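Local coordinates for gene 2 protein (Enterobacteria phage Sf6, PDB 5C12), which cleaves DNA as the metal-dependent nuclease domain of the large terminase subunit, the motor protein that packages the viral genome, at residues D81-A86 with A110-Q115; S91-D96 with E118-K123; Y101-D106 with A127-G132; Q171-L176 with A253-M258. The protein carries 1 engineered substitution. All coordinates share one frame; numbering follows the deposited sequence.

Contact 1: residues D81-A86 with A110-Q115; sequences DINEGA and AGLRRQ
Gln115 presents its amide to Asn83 and takes hold of it twice. Its NE2 donates to the backbone O of Asn83 at 2.8 Å, while its OE1 receives ND2 of the same asparagine at 2.9 Å in a nearly straight bond. The two amides are not coplanar, their planes standing 33° apart, yet each donor finds its acceptor close to its own amide plane. Gln115 gets there fully extended, CG opposite the backbone N (chi1 177°), and this pair of bonds fixes which way round its amide lies. Beside that polar bridge Leu112 crosses Ile82 at a slant, the two methyls of its fork meeting CG1 of Ile82, with Leu112 CD1 3.9 Å from Ile82 CG1. Leu112 CD2 also lies against Asn83 ND2, and Ala86 CB supports the Gln115 amide from the next turn, 3.8 Å from NE2. Asp81 and Glu84 start the helix with a capping box: Asp81 OD1 accepts from Glu84 N at 2.8 Å, and Glu84 OE1 accepts from Asp81 N. Beyond, Leu112 also touches Trp103 of strand 100-104. The arrangement pairs the N-terminal ends of helices 82-95 and 113-119, two neighbouring helices of an RNase H-like fold.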
# COMPACT_ATOMS: atom_id res chain seq x y z
N ASP A 81 -0.33 19.19 10.16
CA ASP A 81 0.88 18.74 10.83
C ASP A 81 0.79 17.24 11.12
O ASP A 81 -0.21 16.57 10.81
CB ASP A 81 1.20 19.59 12.08
CG ASP A 81 0.25 19.36 13.25
OD1 ASP A 81 -0.29 18.26 13.43
OD2 ASP A 81 0.11 20.31 14.05
N ILE A 82 1.86 16.68 11.65
CA ILE A 82 1.94 15.25 11.79
C ILE A 82 0.85 14.69 12.69
O ILE A 82 0.31 13.62 12.44
CB ILE A 82 3.34 14.81 12.28
CG1 ILE A 82 3.47 13.29 12.28
CG2 ILE A 82 3.62 15.31 13.65
CD1 ILE A 82 4.05 12.75 11.03
N ASN A 83 0.51 15.42 13.76
CA ASN A 83 -0.51 14.94 14.68
C ASN A 83 -1.92 15.08 14.12
O ASN A 83 -2.74 14.17 14.27
CB ASN A 83 -0.36 15.62 16.04
CG ASN A 83 1.02 15.44 16.61
OD1 ASN A 83 1.80 16.38 16.69
ND2 ASN A 83 1.35 14.20 16.97
N GLU A 84 -2.20 16.18 13.43
CA GLU A 84 -3.47 16.34 12.74
C GLU A 84 -3.63 15.25 11.68
O GLU A 84 -4.70 14.66 11.51
CB GLU A 84 -3.55 17.72 12.08
CG GLU A 84 -3.61 18.86 13.08
CD GLU A 84 -3.47 20.22 12.44
OE1 GLU A 84 -2.75 20.35 11.43
OE2 GLU A 84 -4.10 21.17 12.94
N GLY A 85 -2.54 14.94 11.00
CA GLY A 85 -2.56 13.88 10.02
C GLY A 85 -2.92 12.52 10.61
O GLY A 85 -3.71 11.75 10.05
N ALA A 86 -2.35 12.19 11.76
CA ALA A 86 -2.67 10.91 12.37
C ALA A 86 -4.11 10.89 12.89
O ALA A 86 -4.76 9.86 12.87
CB ALA A 86 -1.67 10.60 13.50
N ALA A 110 7.69 8.10 13.37
CA ALA A 110 8.20 7.14 14.35
C ALA A 110 7.62 7.31 15.75
O ALA A 110 7.67 6.38 16.56
CB ALA A 110 9.72 7.21 14.41
N GLY A 111 7.08 8.48 16.07
CA GLY A 111 6.59 8.74 17.41
C GLY A 111 5.08 8.69 17.58
O GLY A 111 4.58 9.08 18.65
N LEU A 112 4.37 8.21 16.57
CA LEU A 112 2.91 8.29 16.55
C LEU A 112 2.16 7.16 17.25
O LEU A 112 0.93 7.14 17.26
CB LEU A 112 2.41 8.35 15.10
CG LEU A 112 2.77 9.65 14.38
CD1 LEU A 112 2.35 9.57 12.91
CD2 LEU A 112 2.10 10.83 15.06
N ARG A 113 2.85 6.21 17.89
CA ARG A 113 2.11 5.07 18.42
C ARG A 113 1.17 5.47 19.56
O ARG A 113 0.05 5.00 19.60
CB ARG A 113 3.00 3.91 18.87
CG ARG A 113 2.14 2.72 19.27
CD ARG A 113 2.85 1.43 19.64
NE ARG A 113 1.85 0.38 19.80
CZ ARG A 113 1.32 -0.31 18.79
NH1 ARG A 113 1.76 -0.13 17.57
NH2 ARG A 113 0.39 -1.22 19.02
N ARG A 114 1.61 6.32 20.48
CA ARG A 114 0.73 6.69 21.58
C ARG A 114 -0.57 7.34 21.07
O ARG A 114 -1.67 6.97 21.48
CB ARG A 114 1.45 7.63 22.56
CG ARG A 114 0.55 8.19 23.60
CD ARG A 114 1.28 9.25 24.47
NE ARG A 114 0.41 10.41 24.53
CZ ARG A 114 0.70 11.61 24.06
NH1 ARG A 114 1.91 11.88 23.57
NH2 ARG A 114 -0.18 12.58 24.17
N GLN A 115 -0.44 8.29 20.15
CA GLN A 115 -1.61 8.97 19.63
C GLN A 115 -2.50 7.99 18.89
O GLN A 115 -3.73 8.05 18.97
CB GLN A 115 -1.21 10.11 18.71
CG GLN A 115 -2.40 10.82 18.09
CD GLN A 115 -1.99 11.92 17.15
OE1 GLN A 115 -0.80 12.24 17.00
NE2 GLN A 115 -2.98 12.55 16.52

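Contact 2: residues S91-D96 with E118-K123; sequences SLAIED and EAFSGK
Ile94, Phe120 and Lys123 carry most of this contact, and Ile94 is the residue the other two close upon. With CG1 opposite its carbonyl carbon (chi1 -68°), the isoleucine sends its longer branch out from helix 82-95 towards the end of helix 113-119. There Ile94 CG1 reaches the rim of the Phe120 ring near the ring plane, 4.0 Å from CE1, so the aromatic is met at its edge. Ile94 CD1 goes on to the backbone, 3.7 Å from Ala119 O. The other branch, CG2, touches the lysine.

Lys123 crosses Ile94 at about a right angle and touches it with the aliphatic part of its chain: Lys123 CD lies 4.0 Å from Ile94 CG1, and Lys123 CE a similar distance from Ile94 CG2. The chain runs extended as far as CE and bends at its last torsion, chi4 64°. Phe120, the first residue to leave the helical path, also brings CZ to 4.0 Å from Ala93 CB.

A type II turn from Phe120 to Lys123 puts the ring and the lysine beside the same isoleucine; it is closed by Lys123 N donating to Phe120 O at 2.9 Å, with Gly122 at positive phi. Further in, the Phe120 ring meets Tyr101 edge-to-face, and Ile125 touches both Ile94 and Phe120.

No hydrogen bond or salt bridge joins the two segments. Adhesion here therefore rests on burial of carbon surface, with a lysine stem extending the apolar patch towards solvent while its ammonium need not be buried.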
# COMPACT_ATOMS: atom_id res chain seq x y z
N SER A 91 -9.16 8.47 12.24
CA SER A 91 -10.60 8.69 12.11
C SER A 91 -11.14 8.04 10.85
O SER A 91 -12.21 7.44 10.88
CB SER A 91 -10.91 10.18 12.14
OG SER A 91 -10.76 10.67 13.46
N LEU A 92 -10.42 8.12 9.74
CA LEU A 92 -10.82 7.38 8.53
C LEU A 92 -10.86 5.87 8.77
O LEU A 92 -11.78 5.18 8.34
CB LEU A 92 -9.93 7.70 7.33
CG LEU A 92 -10.17 9.08 6.68
CD1 LEU A 92 -9.12 9.29 5.61
CD2 LEU A 92 -11.57 9.17 6.11
N ALA A 93 -9.87 5.34 9.48
CA ALA A 93 -9.83 3.92 9.77
C ALA A 93 -11.06 3.51 10.58
O ALA A 93 -11.67 2.46 10.33
CB ALA A 93 -8.55 3.57 10.52
N ILE A 94 -11.43 4.32 11.56
CA ILE A 94 -12.65 4.07 12.29
C ILE A 94 -13.88 4.10 11.38
O ILE A 94 -14.72 3.20 11.43
CB ILE A 94 -12.76 5.06 13.46
CG1 ILE A 94 -11.67 4.75 14.48
CG2 ILE A 94 -14.16 5.00 14.10
CD1 ILE A 94 -11.44 5.88 15.44
N GLU A 95 -13.97 5.13 10.54
CA GLU A 95 -15.10 5.28 9.62
C GLU A 95 -15.20 4.08 8.67
O GLU A 95 -16.31 3.63 8.32
CB GLU A 95 -14.94 6.58 8.84
CG GLU A 95 -16.08 6.90 7.90
CD GLU A 95 -15.95 8.27 7.25
OE1 GLU A 95 -14.96 8.99 7.53
OE2 GLU A 95 -16.83 8.64 6.45
N ASP A 96 -14.05 3.53 8.29
CA ASP A 96 -13.98 2.43 7.35
C ASP A 96 -14.16 1.06 8.00
O ASP A 96 -14.16 0.04 7.30
CB ASP A 96 -12.65 2.45 6.60
CG ASP A 96 -12.60 3.54 5.53
OD1 ASP A 96 -13.68 3.96 5.08
OD2 ASP A 96 -11.48 3.99 5.18
N GLU A 118 -4.32 5.73 21.38
CA GLU A 118 -5.36 6.55 22.00
C GLU A 118 -6.57 6.68 21.09
O GLU A 118 -7.73 6.64 21.54
CB GLU A 118 -4.83 7.96 22.35
CG GLU A 118 -3.80 8.01 23.48
CD GLU A 118 -3.19 9.41 23.70
OE1 GLU A 118 -3.44 10.31 22.87
OE2 GLU A 118 -2.44 9.61 24.70
N ALA A 119 -6.32 6.83 19.80
CA ALA A 119 -7.41 7.07 18.88
C ALA A 119 -8.32 5.86 18.77
O ALA A 119 -9.53 5.98 18.57
CB ALA A 119 -6.86 7.44 17.52
N PHE A 120 -7.72 4.68 18.94
CA PHE A 120 -8.44 3.42 18.79
C PHE A 120 -8.87 2.85 20.14
O PHE A 120 -9.35 1.73 20.20
CB PHE A 120 -7.55 2.40 18.06
CG PHE A 120 -7.20 2.77 16.63
CD1 PHE A 120 -8.08 3.48 15.83
CD2 PHE A 120 -5.98 2.39 16.10
CE1 PHE A 120 -7.75 3.79 14.52
CE2 PHE A 120 -5.65 2.70 14.78
CZ PHE A 120 -6.53 3.42 14.01
N SER A 121 -8.69 3.60 21.23
CA SER A 121 -9.05 3.10 22.56
C SER A 121 -10.52 2.66 22.56
O SER A 121 -11.39 3.36 22.05
CB SER A 121 -8.76 4.15 23.63
OG SER A 121 -9.62 5.27 23.53
N GLY A 122 -10.78 1.46 23.08
CA GLY A 122 -12.13 0.93 23.15
C GLY A 122 -12.65 0.31 21.87
O GLY A 122 -13.81 -0.06 21.78
N LYS A 123 -11.79 0.21 20.86
CA LYS A 123 -12.20 -0.34 19.58
C LYS A 123 -11.29 -1.48 19.18
O LYS A 123 -10.10 -1.50 19.52
CB LYS A 123 -12.17 0.75 18.52
CG LYS A 123 -13.06 1.92 18.85
CD LYS A 123 -12.93 3.03 17.83
CE LYS A 123 -14.04 4.07 18.00
NZ LYS A 123 -13.96 4.78 19.31

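Contact 3: residues Y101-D106 with A127-G132; sequences YLWDGD and ATMFKG. With MG (magnesium ion), chain B.
Trp103 lies across the backbone of the neighbouring strand, its six-membered ring resting on Met129. Met129 CA stands 3.9 Å from the centroid of that ring and 12° off the normal, a CH-pi contact over the face. The indole is folded there by its first torsion (chi1 83°), which sets CG between the backbone N and the carbonyl carbon. Met129 bends at chi3 to bring CE within 3.4 Å of Trp103 CZ2, a tight fit; Trp103 NE1 is satisfied by Gly109 O.

Beneath this, the strands form a regular parallel ladder. Thr128 N and Phe130 N donate to Tyr101 O and Trp103 O, and Trp103 N and Gly105 N donate back to Thr128 O and Phe130 O. Leu102 and Thr128 lie side by side on the other face. Gly105, just past the strand, packs its CA against Met129 CG at 3.7 Å.

At the strand end Asp104 divides its work. Asp104 OD2 binds magnesium at 2.0 Å, alongside two waters. Asp104 OD1 accepts from Asp106 N at 2.9 Å, closing an Asx turn, and a further water links Asp104 OD1 to Gly132 N, so both oxygens hold the carboxylate's rotation. Outside it, Asp106 OD1 makes a salt bridge of 2.8 Å with Lys131 NZ, tying the two loops.

Asp52 and Asp252 bind magnesium in the same site, and a second magnesium lies about 4 Å from the Asp104 side chain. Aspartates from two adjacent strand ends and a helix, gathered round two metals, are characteristic of an RNase H-like nuclease site.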
# COMPACT_ATOMS: atom_id res chain seq x y z
N TYR A 101 -4.78 -1.31 11.26
CA TYR A 101 -4.27 -0.04 10.78
C TYR A 101 -2.76 -0.08 10.85
O TYR A 101 -2.20 -0.51 11.87
CB TYR A 101 -4.75 1.07 11.68
CG TYR A 101 -4.17 2.43 11.46
CD1 TYR A 101 -3.11 2.88 12.21
CD2 TYR A 101 -4.75 3.32 10.56
CE1 TYR A 101 -2.59 4.13 12.05
CE2 TYR A 101 -4.25 4.59 10.39
CZ TYR A 101 -3.16 4.99 11.14
OH TYR A 101 -2.65 6.26 11.04
N LEU A 102 -2.11 0.36 9.77
CA LEU A 102 -0.66 0.50 9.73
C LEU A 102 -0.29 1.94 9.42
O LEU A 102 -1.08 2.68 8.81
CB LEU A 102 -0.04 -0.42 8.68
CG LEU A 102 -0.37 -1.91 8.81
CD1 LEU A 102 -1.58 -2.23 7.94
CD2 LEU A 102 0.81 -2.76 8.38
N TRP A 103 0.90 2.35 9.83
CA TRP A 103 1.41 3.64 9.39
C TRP A 103 2.91 3.58 9.26
O TRP A 103 3.56 2.75 9.92
CB TRP A 103 0.98 4.76 10.35
CG TRP A 103 1.86 4.90 11.56
CD1 TRP A 103 2.86 5.81 11.73
CD2 TRP A 103 1.82 4.13 12.77
NE1 TRP A 103 3.45 5.64 12.96
CE2 TRP A 103 2.83 4.61 13.61
CE3 TRP A 103 1.04 3.06 13.20
CZ2 TRP A 103 3.07 4.07 14.87
CZ3 TRP A 103 1.29 2.50 14.43
CH2 TRP A 103 2.29 3.02 15.27
N ASP A 104 3.46 4.45 8.43
CA ASP A 104 4.89 4.50 8.20
C ASP A 104 5.58 5.16 9.38
O ASP A 104 5.38 6.34 9.66
CB ASP A 104 5.19 5.25 6.91
CG ASP A 104 6.66 5.41 6.63
OD1 ASP A 104 7.50 4.76 7.28
OD2 ASP A 104 7.00 6.22 5.73
N GLY A 105 6.38 4.37 10.09
CA GLY A 105 7.13 4.88 11.22
C GLY A 105 8.61 4.98 10.98
O GLY A 105 9.38 5.20 11.94
N ASP A 106 9.04 4.86 9.73
CA ASP A 106 10.47 4.83 9.41
C ASP A 106 11.06 6.23 9.46
O ASP A 106 12.29 6.39 9.50
CB ASP A 106 10.70 4.23 8.02
CG ASP A 106 11.72 3.09 8.02
OD1 ASP A 106 12.24 2.74 9.08
OD2 ASP A 106 11.97 2.54 6.92
N ALA A 127 -2.98 -1.70 15.72
CA ALA A 127 -2.12 -0.65 15.21
C ALA A 127 -0.72 -1.21 15.04
O ALA A 127 -0.13 -1.70 16.02
CB ALA A 127 -2.10 0.54 16.15
N THR A 128 -0.19 -1.14 13.83
CA THR A 128 1.13 -1.69 13.51
C THR A 128 2.00 -0.65 12.85
O THR A 128 1.56 0.00 11.88
CB THR A 128 0.98 -2.91 12.58
OG1 THR A 128 0.25 -3.92 13.27
CG2 THR A 128 2.34 -3.43 12.15
N MET A 129 3.21 -0.45 13.37
CA MET A 129 4.13 0.49 12.77
C MET A 129 4.83 -0.25 11.65
O MET A 129 5.40 -1.31 11.86
CB MET A 129 5.16 1.02 13.77
CG MET A 129 6.26 1.83 13.07
SD MET A 129 7.49 2.51 14.20
CE MET A 129 6.40 3.63 14.91
N PHE A 130 4.78 0.32 10.45
CA PHE A 130 5.46 -0.23 9.30
C PHE A 130 6.77 0.48 9.09
O PHE A 130 6.80 1.71 9.08
CB PHE A 130 4.56 -0.04 8.07
CG PHE A 130 5.11 -0.63 6.79
CD1 PHE A 130 6.01 0.07 6.03
CD2 PHE A 130 4.68 -1.88 6.38
CE1 PHE A 130 6.47 -0.48 4.84
CE2 PHE A 130 5.16 -2.43 5.20
CZ PHE A 130 6.07 -1.73 4.47
N LYS A 131 7.85 -0.29 8.95
CA LYS A 131 9.17 0.26 8.66
C LYS A 131 9.71 -0.44 7.43
O LYS A 131 10.18 -1.58 7.51
CB LYS A 131 10.11 0.08 9.85
CG LYS A 131 9.71 0.89 11.11
CD LYS A 131 10.57 0.55 12.32
CE LYS A 131 12.04 0.82 12.07
NZ LYS A 131 12.31 2.27 11.86
N GLY A 132 9.66 0.28 6.32
CA GLY A 132 9.98 -0.26 5.01
C GLY A 132 11.42 -0.71 4.90
O GLY A 132 11.73 -1.54 4.04
MG MG B . 6.59 7.47 4.20
O HOH W 1 -2.33 -3.44 12.47
O HOH W 2 8.45 2.77 5.80
O HOH W 3 11.26 4.42 13.35
O HOH W 4 6.31 5.93 3.09
O HOH W 5 6.34 8.88 3.31

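Contact 4: residues Q171-L176 with A253-M258; sequences QFYYAL and ALMMCM
Met255 sits over one face of the Tyr173 ring, where the two side chains cross at about a right angle. Its CG is the touching atom, 3.6 Å from the ring centroid and 15° off the normal, a CH-pi contact displaced from the ring centre. Bends at chi2 (-86°) and chi3 bring Met255 CE round to Tyr173 CE2 at 3.8 Å, while Met255 SD approaches the same ring obliquely in a Met-aromatic contact and touches Phe172 CB at 3.7 Å. Here the backbones come near, Tyr173 CA and Met255 CA being 5.4 Å apart.

One turn along, Met258 and Phe172 run alongside each other, pointing oppositely, CB of the methionine 4.0 Å from CD1 of the ring. Met258 CG then reaches Leu176 CB at 3.9 Å, and Ala175 borders it. Leu176 completes the row by crossing Leu254, Leu176 CD1 lying 4.0 Å from Leu254 CD2.

Outside this shell, Gln171 CG lies over one face of the Phe172 ring, and Phe130 of strand 126-130 touches both Phe172 and Met255. Tyr173 OH is hydrogen-bonded to Asp252 OD1, just before the second segment.

Between 171-176 and 253-258 the contact is thus one of carbon, sulfur and rings, with no hydrogen bond across. The tyrosine hydroxyl adds a polar link: the ring seated by Met255 is a second-shell group that probably helps orient Asp252, a magnesium ligand.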
# COMPACT_ATOMS: atom_id res chain seq x y z
N GLN A 171 9.24 -5.84 -0.58
CA GLN A 171 8.36 -6.99 -0.43
C GLN A 171 6.90 -6.62 -0.66
O GLN A 171 6.18 -7.28 -1.41
CB GLN A 171 8.53 -7.58 0.96
CG GLN A 171 7.60 -8.73 1.29
CD GLN A 171 7.87 -9.25 2.67
OE1 GLN A 171 8.24 -8.49 3.57
NE2 GLN A 171 7.71 -10.54 2.85
N PHE A 172 6.45 -5.55 -0.02
CA PHE A 172 5.03 -5.23 -0.11
C PHE A 172 4.65 -4.48 -1.36
O PHE A 172 3.53 -4.65 -1.84
CB PHE A 172 4.51 -4.64 1.20
CG PHE A 172 4.52 -5.66 2.28
CD1 PHE A 172 3.61 -6.70 2.24
CD2 PHE A 172 5.50 -5.67 3.25
CE1 PHE A 172 3.63 -7.69 3.18
CE2 PHE A 172 5.53 -6.67 4.21
CZ PHE A 172 4.60 -7.68 4.17
N TYR A 173 5.56 -3.70 -1.96
CA TYR A 173 5.27 -3.13 -3.27
C TYR A 173 5.16 -4.26 -4.31
O TYR A 173 4.32 -4.19 -5.21
CB TYR A 173 6.29 -2.08 -3.72
CG TYR A 173 5.82 -0.66 -3.54
CD1 TYR A 173 4.68 -0.22 -4.20
CD2 TYR A 173 6.48 0.25 -2.70
CE1 TYR A 173 4.24 1.04 -4.06
CE2 TYR A 173 6.02 1.53 -2.54
CZ TYR A 173 4.88 1.93 -3.23
OH TYR A 173 4.39 3.19 -3.09
N TYR A 174 5.98 -5.30 -4.20
CA TYR A 174 5.87 -6.42 -5.13
C TYR A 174 4.64 -7.29 -4.82
O TYR A 174 4.10 -7.92 -5.73
CB TYR A 174 7.15 -7.26 -5.16
CG TYR A 174 8.14 -6.71 -6.16
CD1 TYR A 174 8.02 -7.01 -7.51
CD2 TYR A 174 9.16 -5.84 -5.77
CE1 TYR A 174 8.91 -6.49 -8.43
CE2 TYR A 174 10.05 -5.32 -6.69
CZ TYR A 174 9.92 -5.65 -8.02
OH TYR A 174 10.81 -5.13 -8.94
N ALA A 175 4.19 -7.34 -3.57
CA ALA A 175 2.94 -8.00 -3.25
C ALA A 175 1.82 -7.30 -4.02
O ALA A 175 0.95 -7.95 -4.60
CB ALA A 175 2.66 -7.96 -1.73
N LEU A 176 1.88 -5.99 -4.01
CA LEU A 176 0.90 -5.18 -4.74
C LEU A 176 1.02 -5.45 -6.24
O LEU A 176 0.02 -5.71 -6.93
CB LEU A 176 1.12 -3.72 -4.42
CG LEU A 176 0.31 -2.66 -5.18
CD1 LEU A 176 -1.17 -2.96 -4.99
CD2 LEU A 176 0.66 -1.28 -4.67
N ALA A 253 0.77 4.34 0.97
CA ALA A 253 -0.34 3.98 1.85
C ALA A 253 -0.98 2.67 1.37
O ALA A 253 -1.22 1.74 2.14
CB ALA A 253 -1.35 5.11 1.90
N LEU A 254 -1.18 2.56 0.05
CA LEU A 254 -1.76 1.35 -0.50
C LEU A 254 -0.82 0.15 -0.30
O LEU A 254 -1.25 -0.94 0.06
CB LEU A 254 -2.13 1.56 -1.98
CG LEU A 254 -2.69 0.30 -2.65
CD1 LEU A 254 -3.99 -0.13 -2.03
CD2 LEU A 254 -2.84 0.56 -4.14
N MET A 255 0.46 0.37 -0.55
CA MET A 255 1.47 -0.66 -0.39
C MET A 255 1.46 -1.21 1.04
O MET A 255 1.51 -2.44 1.26
CB MET A 255 2.85 -0.08 -0.75
CG MET A 255 4.01 -1.04 -0.43
SD MET A 255 4.65 -0.97 1.24
CE MET A 255 5.44 0.61 1.15
N MET A 256 1.41 -0.32 2.03
CA MET A 256 1.44 -0.78 3.41
C MET A 256 0.23 -1.64 3.77
O MET A 256 0.32 -2.56 4.58
CB MET A 256 1.61 0.40 4.38
CG MET A 256 2.98 1.02 4.25
SD MET A 256 3.28 2.37 5.43
CE MET A 256 2.28 3.66 4.70
N CYS A 257 -0.90 -1.33 3.17
CA CYS A 257 -2.12 -2.12 3.31
C CYS A 257 -2.01 -3.57 2.86
O CYS A 257 -2.87 -4.37 3.18
CB CYS A 257 -3.23 -1.52 2.45
SG CYS A 257 -3.96 -0.18 3.26
N MET A 258 -0.98 -3.88 2.07
CA MET A 258 -0.76 -5.23 1.61
C MET A 258 -0.33 -6.14 2.72
O MET A 258 -0.44 -7.34 2.59
CB MET A 258 0.30 -5.28 0.50
CG MET A 258 -0.05 -4.44 -0.72
SD MET A 258 -1.45 -5.14 -1.64
CE MET A 258 -2.81 -4.14 -1.06

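In the fold
Contact 4 is the most buried, close to the chain's centre, whereas contacts 1 and 2 lie farther out and join the same helices, 82-95 and 113-119, at opposite ends of helix 82-95. Contact 3 lies nearer the centre than these two, as the parallel strands that helix 113-119 connects in a beta-alpha-beta unit. Arg113 of contact 1 probably bonds to Ala127 O, Ala93 of contact 2 packs on Tyr101, and Phe130 meets Met256 of contact 4. Chemistry follows place: side-chain amide hydrogen bonds at the helix starts, carbon packing at the helix ends, metal binding at a strand end with a salt bridge in the loops beyond, and methionine-rich packing inside.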